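Local coordinates for uncharacterized protein (Thermus thermophilus HB8, PDB 6SCE) that acts in type III CRISPR defence as a CARF-containing DNA nuclease that is switched on by binding cyclic oligoadenylate, at residues A334-K339 / L429-Y434; A511-K516 / F546-A551; P569-L574 / G585-R590; E573-V578 / P601-M606. All coordinates share one frame; numbering follows the deposited sequence.

Contact 1. Residues A334-K339 / L429-Y434; sequences AFFRGK and LALRGY
F335 and L431 join two helices at the boundary between a Rossmann-like domain, consistent with a CARF module, and the mixed sheet that follows it in the chain. F335 lies near the end of helix 326-338, which connects the parallel strands 316-321 and 342-347 of the CARF-like sheet. L431 belongs to helix 425-432, a short element leading into strand 434-438. The contact is wholly apolar, with no hydrogen bond across it. The F335 side chain points at the second helix, its CG turned away from the backbone N (chi1 170°). Its ring is covered on both sides near the rim: CB of L431 lies 4.1 Å above one face, and CG of K339, one helical turn on, lies over the other. The L431 branch ending in CD1 comes within 3.7 Å of F335 CD2 and also nears F335 CB, while A430 CB approaches the ring obliquely. The F336 ring turns a face to F335, whose CD2 stands 3.9 Å above the centre of the F336 ring; L431 CD1 touches F336 CE2 more distantly, at 4.3 Å. Helix 303-312 closes the cluster, Y309 meeting F335 edge-to-face and L305 touching both F336 and L431. Beside the cluster, K339 NZ forms a salt bridge to D427 of the second helix. Helix 425-432 stops directly after the contact in a Schellman motif, in which G433, at positive phi, donates from its N to A430 O at 2.9 Å and Y434 N reaches back to L429 O at 2.8 Å.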
loop_
_atom_site.group_PDB
_atom_site.type_symbol
_atom_site.label_atom_id
_atom_site.label_comp_id
_atom_site.label_asym_id
_atom_site.label_seq_id
_atom_site.Cartn_x
_atom_site.Cartn_y
_atom_site.Cartn_z
ATOM N N ALA A 334 15.367 1.133 -12.025
ATOM C CA ALA A 334 15.795 2.428 -12.559
ATOM C C ALA A 334 16.280 3.323 -11.413
ATOM O O ALA A 334 17.293 4.025 -11.523
ATOM C CB ALA A 334 14.662 3.085 -13.305
ATOM N N PHE A 335 15.565 3.272 -10.289
ATOM C CA PHE A 335 15.950 4.044 -9.136
ATOM C C PHE A 335 17.334 3.687 -8.632
ATOM O O PHE A 335 18.180 4.587 -8.399
ATOM C CB PHE A 335 14.948 3.900 -7.997
ATOM C CG PHE A 335 15.446 4.490 -6.720
ATOM C CD1 PHE A 335 15.463 5.867 -6.556
ATOM C CD2 PHE A 335 15.968 3.682 -5.721
ATOM C CE1 PHE A 335 15.956 6.427 -5.388
ATOM C CE2 PHE A 335 16.468 4.245 -4.557
ATOM C CZ PHE A 335 16.451 5.621 -4.392
ATOM N N PHE A 336 17.584 2.389 -8.463
ATOM C CA PHE A 336 18.857 1.939 -7.939
ATOM C C PHE A 336 19.986 2.180 -8.947
ATOM O O PHE A 336 21.048 2.646 -8.567
ATOM C CB PHE A 336 18.797 0.483 -7.480
ATOM C CG PHE A 336 18.112 0.296 -6.137
ATOM C CD1 PHE A 336 18.760 0.632 -4.962
ATOM C CD2 PHE A 336 16.841 -0.226 -6.063
ATOM C CE1 PHE A 336 18.150 0.445 -3.736
ATOM C CE2 PHE A 336 16.220 -0.399 -4.847
ATOM C CZ PHE A 336 16.869 -0.049 -3.682
ATOM N N ARG A 337 19.733 1.937 -10.226
ATOM C CA ARG A 337 20.745 2.266 -11.246
ATOM C C ARG A 337 21.091 3.749 -11.257
ATOM O O ARG A 337 22.259 4.104 -11.408
ATOM C CB ARG A 337 20.287 1.869 -12.638
ATOM C CG ARG A 337 20.350 0.377 -12.929
ATOM C CD ARG A 337 19.871 0.157 -14.357
ATOM N NE ARG A 337 19.642 -1.242 -14.714
ATOM C CZ ARG A 337 20.575 -2.066 -15.182
ATOM N NH1 ARG A 337 21.832 -1.655 -15.340
ATOM N NH2 ARG A 337 20.251 -3.315 -15.492
ATOM N N GLY A 338 20.085 4.603 -11.072
ATOM C CA GLY A 338 20.296 6.057 -11.021
ATOM C C GLY A 338 21.157 6.490 -9.850
ATOM O O GLY A 338 21.795 7.530 -9.903
ATOM N N LYS A 339 21.177 5.684 -8.787
ATOM C CA LYS A 339 21.994 5.943 -7.603
ATOM C C LYS A 339 23.348 5.243 -7.662
ATOM O O LYS A 339 24.040 5.162 -6.644
ATOM C CB LYS A 339 21.240 5.506 -6.334
ATOM C CG LYS A 339 19.977 6.297 -6.056
ATOM C CD LYS A 339 20.288 7.788 -5.914
ATOM C CE LYS A 339 19.181 8.557 -5.221
ATOM N NZ LYS A 339 19.579 9.986 -5.050
ATOM N N LEU A 429 9.508 8.979 -4.725
ATOM C CA LEU A 429 8.536 8.975 -5.804
ATOM C C LEU A 429 9.048 8.269 -7.081
ATOM O O LEU A 429 8.270 7.572 -7.744
ATOM C CB LEU A 429 8.083 10.414 -6.126
ATOM C CG LEU A 429 7.049 11.020 -5.184
ATOM C CD1 LEU A 429 7.025 12.534 -5.359
ATOM C CD2 LEU A 429 5.660 10.449 -5.406
ATOM N N ALA A 430 10.327 8.453 -7.401
ATOM C CA ALA A 430 10.960 7.742 -8.501
ATOM C C ALA A 430 10.866 6.229 -8.262
ATOM O O ALA A 430 10.441 5.451 -9.128
ATOM C CB ALA A 430 12.402 8.183 -8.634
ATOM N N LEU A 431 11.199 5.814 -7.043
ATOM C CA LEU A 431 11.171 4.393 -6.715
ATOM C C LEU A 431 9.783 3.836 -6.905
ATOM O O LEU A 431 9.597 2.700 -7.334
ATOM C CB LEU A 431 11.674 4.171 -5.281
ATOM C CG LEU A 431 11.666 2.748 -4.751
ATOM C CD1 LEU A 431 12.696 1.930 -5.506
ATOM C CD2 LEU A 431 12.001 2.811 -3.263
ATOM N N ARG A 432 8.799 4.654 -6.585
ATOM C CA ARG A 432 7.417 4.311 -6.734
ATOM C C ARG A 432 6.914 4.296 -8.160
ATOM O O ARG A 432 5.891 3.714 -8.409
ATOM C CB ARG A 432 6.572 5.312 -5.977
ATOM C CG ARG A 432 5.067 5.131 -6.059
ATOM C CD ARG A 432 4.631 3.775 -5.523
ATOM N NE ARG A 432 3.192 3.648 -5.638
ATOM C CZ ARG A 432 2.550 3.427 -6.788
ATOM N NH1 ARG A 432 3.217 3.238 -7.934
ATOM N NH2 ARG A 432 1.244 3.363 -6.783
ATOM N N GLY A 433 7.620 4.928 -9.078
ATOM C CA GLY A 433 7.158 4.994 -10.468
ATOM C C GLY A 433 6.757 6.365 -10.979
ATOM O O GLY A 433 6.020 6.463 -11.966
ATOM N N TYR A 434 7.216 7.431 -10.330
ATOM C CA TYR A 434 6.830 8.786 -10.747
ATOM C C TYR A 434 8.028 9.722 -10.818
ATOM O O TYR A 434 8.938 9.652 -9.983
ATOM C CB TYR A 434 5.818 9.375 -9.775
ATOM C CG TYR A 434 4.474 8.735 -9.868
ATOM C CD1 TYR A 434 4.234 7.510 -9.271
ATOM C CD2 TYR A 434 3.445 9.327 -10.590
ATOM C CE1 TYR A 434 2.999 6.895 -9.376
ATOM C CE2 TYR A 434 2.202 8.720 -10.690
ATOM C CZ TYR A 434 1.991 7.496 -10.080
ATOM O OH TYR A 434 0.773 6.862 -10.148
#

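Contact 2. Residues A511-K516 / F546-A551; sequences AHLAPK and FFHRGA
H548 N donates to A551 O at 3.1 Å, a bond that helps close the type I' turn of a beta hairpin between strands 541-548 and 551-558, and the H548 side chain packs from there against the end of helix 499-513. Its imidazole is sandwiched. L513 CD2 sits over one face in a CH-pi contact, 4.1 Å from the ring centroid and 19° off the normal, while CG of R549 lies over the centre of the opposite face, 3.6 Å above the plane. At the ring edge, near its plane, K516 O comes to 3.5 Å from H548 CE1, and K516 CE passes close to NE2. Replacing H548 with an alanine would probably leave L513 CD2 and the R549 chain without the ring that separates them, opening a gap between helix and hairpin. Within the turn, G550 O accepts a hydrogen bond from the 6-amino group of an adenine in the bound RNA, presumably the cyclic oligoadenylate, so the hairpin that meets this helix also touches the ligand. Deeper in, F546, whose ring stacks on W553, takes the other leucine branch obliquely, L513 CD1 lying 3.4 Å from F546 CD2.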
loop_
_atom_site.group_PDB
_atom_site.type_symbol
_atom_site.label_atom_id
_atom_site.label_comp_id
_atom_site.label_asym_id
_atom_site.label_seq_id
_atom_site.Cartn_x
_atom_site.Cartn_y
_atom_site.Cartn_z
ATOM N N ALA A 511 10.550 25.334 7.731
ATOM C CA ALA A 511 11.073 25.759 9.036
ATOM C C ALA A 511 10.776 24.703 10.093
ATOM O O ALA A 511 11.612 24.430 10.950
ATOM C CB ALA A 511 10.483 27.114 9.460
ATOM N N HIS A 512 9.593 24.101 10.033
ATOM C CA HIS A 512 9.228 23.082 10.992
ATOM C C HIS A 512 10.013 21.762 10.792
ATOM O O HIS A 512 10.419 21.120 11.772
ATOM C CB HIS A 512 7.732 22.820 10.948
ATOM C CG HIS A 512 7.299 21.713 11.853
ATOM N ND1 HIS A 512 6.888 20.483 11.378
ATOM C CD2 HIS A 512 7.253 21.631 13.203
ATOM C CE1 HIS A 512 6.587 19.701 12.400
ATOM N NE2 HIS A 512 6.802 20.371 13.517
ATOM N N LEU A 513 10.235 21.372 9.536
ATOM C CA LEU A 513 10.800 20.052 9.216
ATOM C C LEU A 513 12.335 19.991 9.145
ATOM O O LEU A 513 12.941 19.033 9.632
ATOM C CB LEU A 513 10.211 19.539 7.902
ATOM C CG LEU A 513 8.716 19.200 7.989
ATOM C CD1 LEU A 513 8.130 19.018 6.595
ATOM C CD2 LEU A 513 8.476 17.970 8.862
ATOM N N ALA A 514 12.956 20.978 8.509
ATOM C CA ALA A 514 14.407 20.974 8.319
ATOM C C ALA A 514 15.188 20.711 9.625
ATOM O O ALA A 514 16.020 19.804 9.670
ATOM C CB ALA A 514 14.873 22.266 7.652
ATOM N N PRO A 515 14.910 21.475 10.697
ATOM C CA PRO A 515 15.542 21.139 11.976
ATOM C C PRO A 515 15.476 19.646 12.320
ATOM O O PRO A 515 16.425 19.111 12.876
ATOM C CB PRO A 515 14.729 21.957 12.986
ATOM C CG PRO A 515 14.313 23.173 12.222
ATOM C CD PRO A 515 14.189 22.760 10.771
ATOM N N LYS A 516 14.366 18.993 11.974
ATOM C CA LYS A 516 14.124 17.589 12.320
ATOM C C LYS A 516 14.512 16.576 11.219
ATOM O O LYS A 516 14.165 15.406 11.321
ATOM C CB LYS A 516 12.647 17.416 12.701
ATOM C CG LYS A 516 12.246 18.202 13.941
ATOM C CD LYS A 516 10.752 18.451 14.030
ATOM C CE LYS A 516 9.959 17.160 14.019
ATOM N NZ LYS A 516 8.516 17.400 14.290
ATOM N N PHE A 546 6.129 16.755 1.078
ATOM C CA PHE A 546 7.205 16.622 2.044
ATOM C C PHE A 546 7.343 15.169 2.497
ATOM O O PHE A 546 6.379 14.375 2.424
ATOM C CB PHE A 546 7.114 17.635 3.221
ATOM C CG PHE A 546 5.898 17.508 4.092
ATOM C CD1 PHE A 546 4.725 18.174 3.770
ATOM C CD2 PHE A 546 5.959 16.816 5.294
ATOM C CE1 PHE A 546 3.613 18.089 4.597
ATOM C CE2 PHE A 546 4.859 16.732 6.134
ATOM C CZ PHE A 546 3.679 17.359 5.782
ATOM N N PHE A 547 8.555 14.835 2.933
ATOM C CA PHE A 547 8.877 13.492 3.413
ATOM C C PHE A 547 9.435 13.623 4.826
ATOM O O PHE A 547 10.312 14.444 5.069
ATOM C CB PHE A 547 9.872 12.823 2.463
ATOM C CG PHE A 547 10.223 11.421 2.852
ATOM C CD1 PHE A 547 9.262 10.432 2.857
ATOM C CD2 PHE A 547 11.522 11.098 3.244
ATOM C CE1 PHE A 547 9.570 9.141 3.247
ATOM C CE2 PHE A 547 11.840 9.804 3.616
ATOM C CZ PHE A 547 10.862 8.825 3.619
ATOM N N HIS A 548 8.880 12.865 5.771
ATOM C CA HIS A 548 9.400 12.908 7.127
ATOM C C HIS A 548 9.307 11.531 7.755
ATOM O O HIS A 548 8.219 11.026 7.969
ATOM C CB HIS A 548 8.629 13.924 7.968
ATOM C CG HIS A 548 9.231 14.162 9.316
ATOM N ND1 HIS A 548 10.565 14.459 9.486
ATOM C CD2 HIS A 548 8.683 14.148 10.556
ATOM C CE1 HIS A 548 10.818 14.599 10.779
ATOM N NE2 HIS A 548 9.694 14.419 11.448
ATOM N N ARG A 549 10.459 10.924 8.007
ATOM C CA ARG A 549 10.551 9.685 8.794
ATOM C C ARG A 549 9.734 8.478 8.313
ATOM O O ARG A 549 9.198 7.750 9.125
ATOM C CB ARG A 549 10.204 9.998 10.248
ATOM C CG ARG A 549 11.193 11.008 10.835
ATOM C CD ARG A 549 11.051 11.161 12.328
ATOM N NE ARG A 549 11.204 9.901 13.068
ATOM C CZ ARG A 549 12.359 9.312 13.386
ATOM N NH1 ARG A 549 13.534 9.813 13.015
ATOM N NH2 ARG A 549 12.332 8.185 14.082
ATOM N N GLY A 550 9.651 8.244 7.008
ATOM C CA GLY A 550 8.916 7.056 6.486
ATOM C C GLY A 550 7.445 7.271 6.140
ATOM O O GLY A 550 6.647 6.281 5.947
ATOM N N ALA A 551 7.066 8.552 6.080
ATOM C CA ALA A 551 5.754 8.931 5.559
ATOM C C ALA A 551 5.916 10.067 4.556
ATOM O O ALA A 551 6.562 11.083 4.830
ATOM C CB ALA A 551 4.809 9.317 6.672
#

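Contact 3. Residues P569-L574 / G585-R590; sequences PIMAEL and GLMVAR
M571 and M587, both selenomethionines, carry the close part of this contact between helix 561-579 and strand 584-592. M571 CG is anti to its backbone N (chi1 -172°), which aims the chain at the sheet. M587 bends at both chi2 and chi3, curling its SE back toward the helix. The two side chains run past one another in opposite directions, M571 CG lying 3.8 Å from M587 SE and M571 CE 4.1 Å from the same atom. Beside them, M571 CE lies over the backbone of G585, 4.4 Å from its CA. The fit is close here, since a CB on G585 would come within about 3.4 Å of M571 CG. All three residues are buried, and the packing is purely apolar. The other side of the helix is looser: P569 is exposed, while I570 and E573 are only partly covered, touching S210 of helix 206-220. Helix 561-579 is the connection of a beta-alpha-beta crossover from strand 551-558 to strand 584-592, and the M571-M587 pair fills the layer between helix and sheet, with F554 and E556 of the first strand and L603 of strand 603-607 also against M571.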
loop_
_atom_site.group_PDB
_atom_site.type_symbol
_atom_site.label_atom_id
_atom_site.label_comp_id
_atom_site.label_asym_id
_atom_site.label_seq_id
_atom_site.Cartn_x
_atom_site.Cartn_y
_atom_site.Cartn_z
ATOM N N PRO A 569 -11.867 13.558 -1.639
ATOM C CA PRO A 569 -12.054 12.176 -2.082
ATOM C C PRO A 569 -10.914 11.678 -2.985
ATOM O O PRO A 569 -10.409 10.580 -2.779
ATOM C CB PRO A 569 -13.369 12.229 -2.871
ATOM C CG PRO A 569 -14.084 13.443 -2.341
ATOM C CD PRO A 569 -13.000 14.426 -2.025
ATOM N N ILE A 570 -10.519 12.486 -3.961
ATOM C CA ILE A 570 -9.430 12.114 -4.858
ATOM C C ILE A 570 -8.090 12.172 -4.127
ATOM O O ILE A 570 -7.266 11.296 -4.289
ATOM C CB ILE A 570 -9.424 12.966 -6.145
ATOM C CG1 ILE A 570 -10.533 12.449 -7.071
ATOM C CG2 ILE A 570 -8.067 12.917 -6.858
ATOM C CD1 ILE A 570 -10.519 13.066 -8.453
HETATM N N MSE A 571 -7.892 13.189 -3.302
HETATM C CA MSE A 571 -6.645 13.297 -2.555
HETATM C C MSE A 571 -6.399 12.078 -1.685
HETATM O O MSE A 571 -5.262 11.608 -1.616
HETATM C CB MSE A 571 -6.652 14.548 -1.700
HETATM C CG MSE A 571 -5.295 14.788 -1.063
HETATM SE SE MSE A 571 -4.152 15.649 -2.404
HETATM C CE MSE A 571 -2.973 16.504 -1.071
ATOM N N ALA A 572 -7.433 11.575 -1.006
ATOM C CA ALA A 572 -7.273 10.432 -0.095
ATOM C C ALA A 572 -6.773 9.194 -0.840
ATOM O O ALA A 572 -5.944 8.426 -0.314
ATOM C CB ALA A 572 -8.580 10.125 0.636
ATOM N N GLU A 573 -7.248 9.023 -2.078
ATOM C CA GLU A 573 -6.856 7.863 -2.886
ATOM C C GLU A 573 -5.477 8.062 -3.492
ATOM O O GLU A 573 -4.716 7.099 -3.614
ATOM C CB GLU A 573 -7.883 7.595 -3.995
ATOM C CG GLU A 573 -9.306 7.363 -3.499
ATOM C CD GLU A 573 -9.448 6.153 -2.597
ATOM O OE1 GLU A 573 -8.602 5.240 -2.656
ATOM O OE2 GLU A 573 -10.417 6.117 -1.816
ATOM N N LEU A 574 -5.165 9.292 -3.899
ATOM C CA LEU A 574 -3.827 9.596 -4.409
ATOM C C LEU A 574 -2.800 9.350 -3.311
ATOM O O LEU A 574 -1.753 8.757 -3.547
ATOM C CB LEU A 574 -3.726 11.058 -4.889
ATOM C CG LEU A 574 -2.320 11.560 -5.206
ATOM C CD1 LEU A 574 -1.820 10.883 -6.483
ATOM C CD2 LEU A 574 -2.270 13.082 -5.298
ATOM N N GLY A 585 -2.169 13.365 3.596
ATOM C CA GLY A 585 -2.387 14.559 2.788
ATOM C C GLY A 585 -2.602 15.728 3.743
ATOM O O GLY A 585 -3.382 15.619 4.677
ATOM N N LEU A 586 -1.882 16.817 3.520
ATOM C CA LEU A 586 -2.061 18.022 4.323
ATOM C C LEU A 586 -2.946 18.975 3.522
ATOM O O LEU A 586 -2.602 19.357 2.412
ATOM C CB LEU A 586 -0.720 18.655 4.635
ATOM C CG LEU A 586 -0.776 19.869 5.571
ATOM C CD1 LEU A 586 -1.245 19.451 6.948
ATOM C CD2 LEU A 586 0.595 20.532 5.618
HETATM N N MSE A 587 -4.090 19.326 4.091
HETATM C CA MSE A 587 -5.084 20.138 3.397
HETATM C C MSE A 587 -5.094 21.466 4.107
HETATM O O MSE A 587 -5.453 21.529 5.282
HETATM C CB MSE A 587 -6.454 19.463 3.485
HETATM C CG MSE A 587 -6.415 17.959 3.235
HETATM SE SE MSE A 587 -6.154 17.660 1.311
HETATM C CE MSE A 587 -7.978 18.031 0.693
ATOM N N VAL A 588 -4.664 22.525 3.421
ATOM C CA VAL A 588 -4.524 23.858 4.044
ATOM C C VAL A 588 -5.394 24.891 3.332
ATOM O O VAL A 588 -5.278 25.096 2.103
ATOM C CB VAL A 588 -3.067 24.388 4.009
ATOM C CG1 VAL A 588 -2.948 25.721 4.774
ATOM C CG2 VAL A 588 -2.106 23.364 4.591
ATOM N N ALA A 589 -6.253 25.544 4.107
ATOM C CA ALA A 589 -7.090 26.636 3.605
ATOM C C ALA A 589 -6.606 27.979 4.145
ATOM O O ALA A 589 -6.216 28.088 5.301
ATOM C CB ALA A 589 -8.541 26.419 4.004
ATOM N N ARG A 590 -6.632 29.005 3.303
ATOM C CA ARG A 590 -6.430 30.377 3.781
ATOM C C ARG A 590 -7.470 30.688 4.855
ATOM O O ARG A 590 -7.120 31.110 5.963
ATOM C CB ARG A 590 -6.550 31.372 2.627
ATOM C CG ARG A 590 -6.113 32.778 2.990
ATOM C CD ARG A 590 -6.639 33.808 2.001
ATOM N NE ARG A 590 -6.781 35.109 2.651
ATOM C CZ ARG A 590 -7.864 35.535 3.301
ATOM N NH1 ARG A 590 -7.854 36.746 3.849
ATOM N NH2 ARG A 590 -8.953 34.780 3.406
#

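Contact 4. Residues E573-V578 / P601-M606; sequences ELVRSV and PNLVYM
V575 holds CG1 anti to its backbone N (chi1 167°), and N602 places its CG between its own backbone N and carbonyl carbon (chi1 72°), so that valine branch and amide meet from opposite directions. ND2 of N602 lies 3.4 Å from V575 CG1 and 3.6 Å from V575 CB. No hydrogen bond links the two segments; the amide NH2 group instead donates to A572 O, and this bond fixes the amide against the helix. The other valine branch, CG2, faces L603 more loosely, 4.3 Å from its CD2. R576 meets N602 ND2 with its backbone N, 3.7 Å away, and more distantly with CB, and its side chain then leads away to E573. There it grips one carboxylate oxygen side-on: NH2 to OE1 is a 2.9 Å salt bridge with an N-H...O angle of 158°, and NE reaches the same OE1 at 3.2 Å, on the syn side of the carboxylate but tilted out of its plane; OE1 lies in the guanidinium plane. NH2 also bonds S213 OG of helix 206-220. A leucine in place of R576 is likely to leave E573 OE1 without its charged mate and the link to S213 broken. Together these contacts seat helix 561-579, which takes a wider pi-type turn at 575-578, on the start of strand 603-607, the alpha-on-beta layering of an open mixed sheet, consistent with a restriction-endonuclease-like nuclease fold.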
loop_
_atom_site.group_PDB
_atom_site.type_symbol
_atom_site.label_atom_id
_atom_site.label_comp_id
_atom_site.label_asym_id
_atom_site.label_seq_id
_atom_site.Cartn_x
_atom_site.Cartn_y
_atom_site.Cartn_z
ATOM N N GLU A 573 -7.248 9.023 -2.078
ATOM C CA GLU A 573 -6.856 7.863 -2.886
ATOM C C GLU A 573 -5.477 8.062 -3.492
ATOM O O GLU A 573 -4.716 7.099 -3.614
ATOM C CB GLU A 573 -7.883 7.595 -3.995
ATOM C CG GLU A 573 -9.306 7.363 -3.499
ATOM C CD GLU A 573 -9.448 6.153 -2.597
ATOM O OE1 GLU A 573 -8.602 5.240 -2.656
ATOM O OE2 GLU A 573 -10.417 6.117 -1.816
ATOM N N LEU A 574 -5.165 9.292 -3.899
ATOM C CA LEU A 574 -3.827 9.596 -4.409
ATOM C C LEU A 574 -2.800 9.350 -3.311
ATOM O O LEU A 574 -1.753 8.757 -3.547
ATOM C CB LEU A 574 -3.726 11.058 -4.889
ATOM C CG LEU A 574 -2.320 11.560 -5.206
ATOM C CD1 LEU A 574 -1.820 10.883 -6.483
ATOM C CD2 LEU A 574 -2.270 13.082 -5.298
ATOM N N VAL A 575 -3.107 9.835 -2.112
ATOM C CA VAL A 575 -2.201 9.679 -0.975
ATOM C C VAL A 575 -1.966 8.184 -0.715
ATOM O O VAL A 575 -0.818 7.745 -0.613
ATOM C CB VAL A 575 -2.755 10.402 0.268
ATOM C CG1 VAL A 575 -1.999 9.997 1.545
ATOM C CG2 VAL A 575 -2.671 11.921 0.060
ATOM N N ARG A 576 -3.057 7.417 -0.651
ATOM C CA ARG A 576 -2.983 5.991 -0.382
ATOM C C ARG A 576 -2.191 5.247 -1.443
ATOM O O ARG A 576 -1.274 4.483 -1.129
ATOM C CB ARG A 576 -4.390 5.363 -0.261
ATOM C CG ARG A 576 -4.375 3.837 -0.078
ATOM C CD ARG A 576 -5.765 3.254 0.187
ATOM N NE ARG A 576 -6.644 3.320 -0.989
ATOM C CZ ARG A 576 -6.794 2.360 -1.915
ATOM N NH1 ARG A 576 -6.136 1.205 -1.843
ATOM N NH2 ARG A 576 -7.621 2.558 -2.938
ATOM N N SER A 577 -2.546 5.469 -2.698
ATOM C CA SER A 577 -1.999 4.669 -3.785
ATOM C C SER A 577 -0.572 5.053 -4.135
ATOM O O SER A 577 0.298 4.186 -4.226
ATOM C CB SER A 577 -2.899 4.768 -5.005
ATOM O OG SER A 577 -4.160 4.221 -4.693
ATOM N N VAL A 578 -0.330 6.353 -4.309
ATOM C CA VAL A 578 0.962 6.823 -4.750
ATOM C C VAL A 578 1.914 7.090 -3.562
ATOM O O VAL A 578 3.095 6.752 -3.634
ATOM C CB VAL A 578 0.835 8.081 -5.638
ATOM C CG1 VAL A 578 2.209 8.621 -5.995
ATOM C CG2 VAL A 578 0.010 7.763 -6.893
ATOM N N PRO A 601 -9.344 9.470 7.236
ATOM C CA PRO A 601 -8.284 8.772 7.973
ATOM C C PRO A 601 -6.848 9.141 7.571
ATOM O O PRO A 601 -5.948 9.047 8.403
ATOM C CB PRO A 601 -8.540 7.288 7.660
ATOM C CG PRO A 601 -9.965 7.218 7.222
ATOM C CD PRO A 601 -10.251 8.534 6.553
ATOM N N ASN A 602 -6.625 9.535 6.326
ATOM C CA ASN A 602 -5.263 9.878 5.891
ATOM C C ASN A 602 -5.058 11.344 5.530
ATOM O O ASN A 602 -4.009 11.697 5.019
ATOM C CB ASN A 602 -4.775 8.949 4.762
ATOM C CG ASN A 602 -5.451 9.200 3.433
ATOM O OD1 ASN A 602 -6.423 9.936 3.343
ATOM N ND2 ASN A 602 -4.937 8.549 2.375
ATOM N N LEU A 603 -6.033 12.198 5.807
ATOM C CA LEU A 603 -5.853 13.643 5.559
ATOM C C LEU A 603 -5.869 14.430 6.865
ATOM O O LEU A 603 -6.488 13.997 7.832
ATOM C CB LEU A 603 -6.923 14.170 4.624
ATOM C CG LEU A 603 -7.117 13.394 3.322
ATOM C CD1 LEU A 603 -8.275 13.979 2.525
ATOM C CD2 LEU A 603 -5.839 13.417 2.495
ATOM N N VAL A 604 -5.153 15.553 6.881
ATOM C CA VAL A 604 -5.081 16.461 8.029
ATOM C C VAL A 604 -5.491 17.845 7.498
ATOM O O VAL A 604 -5.031 18.269 6.439
ATOM C CB VAL A 604 -3.651 16.509 8.624
ATOM C CG1 VAL A 604 -3.525 17.561 9.723
ATOM C CG2 VAL A 604 -3.248 15.144 9.159
ATOM N N TYR A 605 -6.390 18.514 8.215
ATOM C CA TYR A 605 -6.961 19.782 7.768
ATOM C C TYR A 605 -6.443 20.928 8.623
ATOM O O TYR A 605 -6.523 20.873 9.855
ATOM C CB TYR A 605 -8.475 19.728 7.860
ATOM C CG TYR A 605 -9.078 18.824 6.823
ATOM C CD1 TYR A 605 -9.253 17.466 7.069
ATOM C CD2 TYR A 605 -9.450 19.320 5.592
ATOM C CE1 TYR A 605 -9.810 16.640 6.107
ATOM C CE2 TYR A 605 -10.004 18.506 4.630
ATOM C CZ TYR A 605 -10.179 17.166 4.889
ATOM O OH TYR A 605 -10.731 16.376 3.911
HETATM N N MSE A 606 -5.910 21.956 7.967
HETATM C CA MSE A 606 -5.384 23.130 8.669
HETATM C C MSE A 606 -5.819 24.400 7.997
HETATM O O MSE A 606 -6.277 24.400 6.841
HETATM C CB MSE A 606 -3.860 23.096 8.690
HETATM C CG MSE A 606 -3.339 21.855 9.402
HETATM SE SE MSE A 606 -1.406 21.991 9.563
HETATM C CE MSE A 606 -1.262 23.032 11.250
#

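In the fold
Contacts 1 and 3 are buried and wholly apolar, one built from aromatic rings and leucine, the other from two selenomethionines. Contacts 2 and 4 are only partly buried and mix packing with polar groups. Contacts 3 and 4 share helix 561-579 and rest on neighbouring strands of one sheet, joined directly where M587 N meets V604 O at 2.7 Å. Contact 2 reaches the same sheet through strand 541-548, and F546 packs on L586 of contact 3. Contact 1 instead lies between the CARF-like domain and this sheet, yet R432 NH2 reaches S577 O at 2.8 Å, tying it to contact 4. Of the four, contact 2 comes nearest the bound RNA.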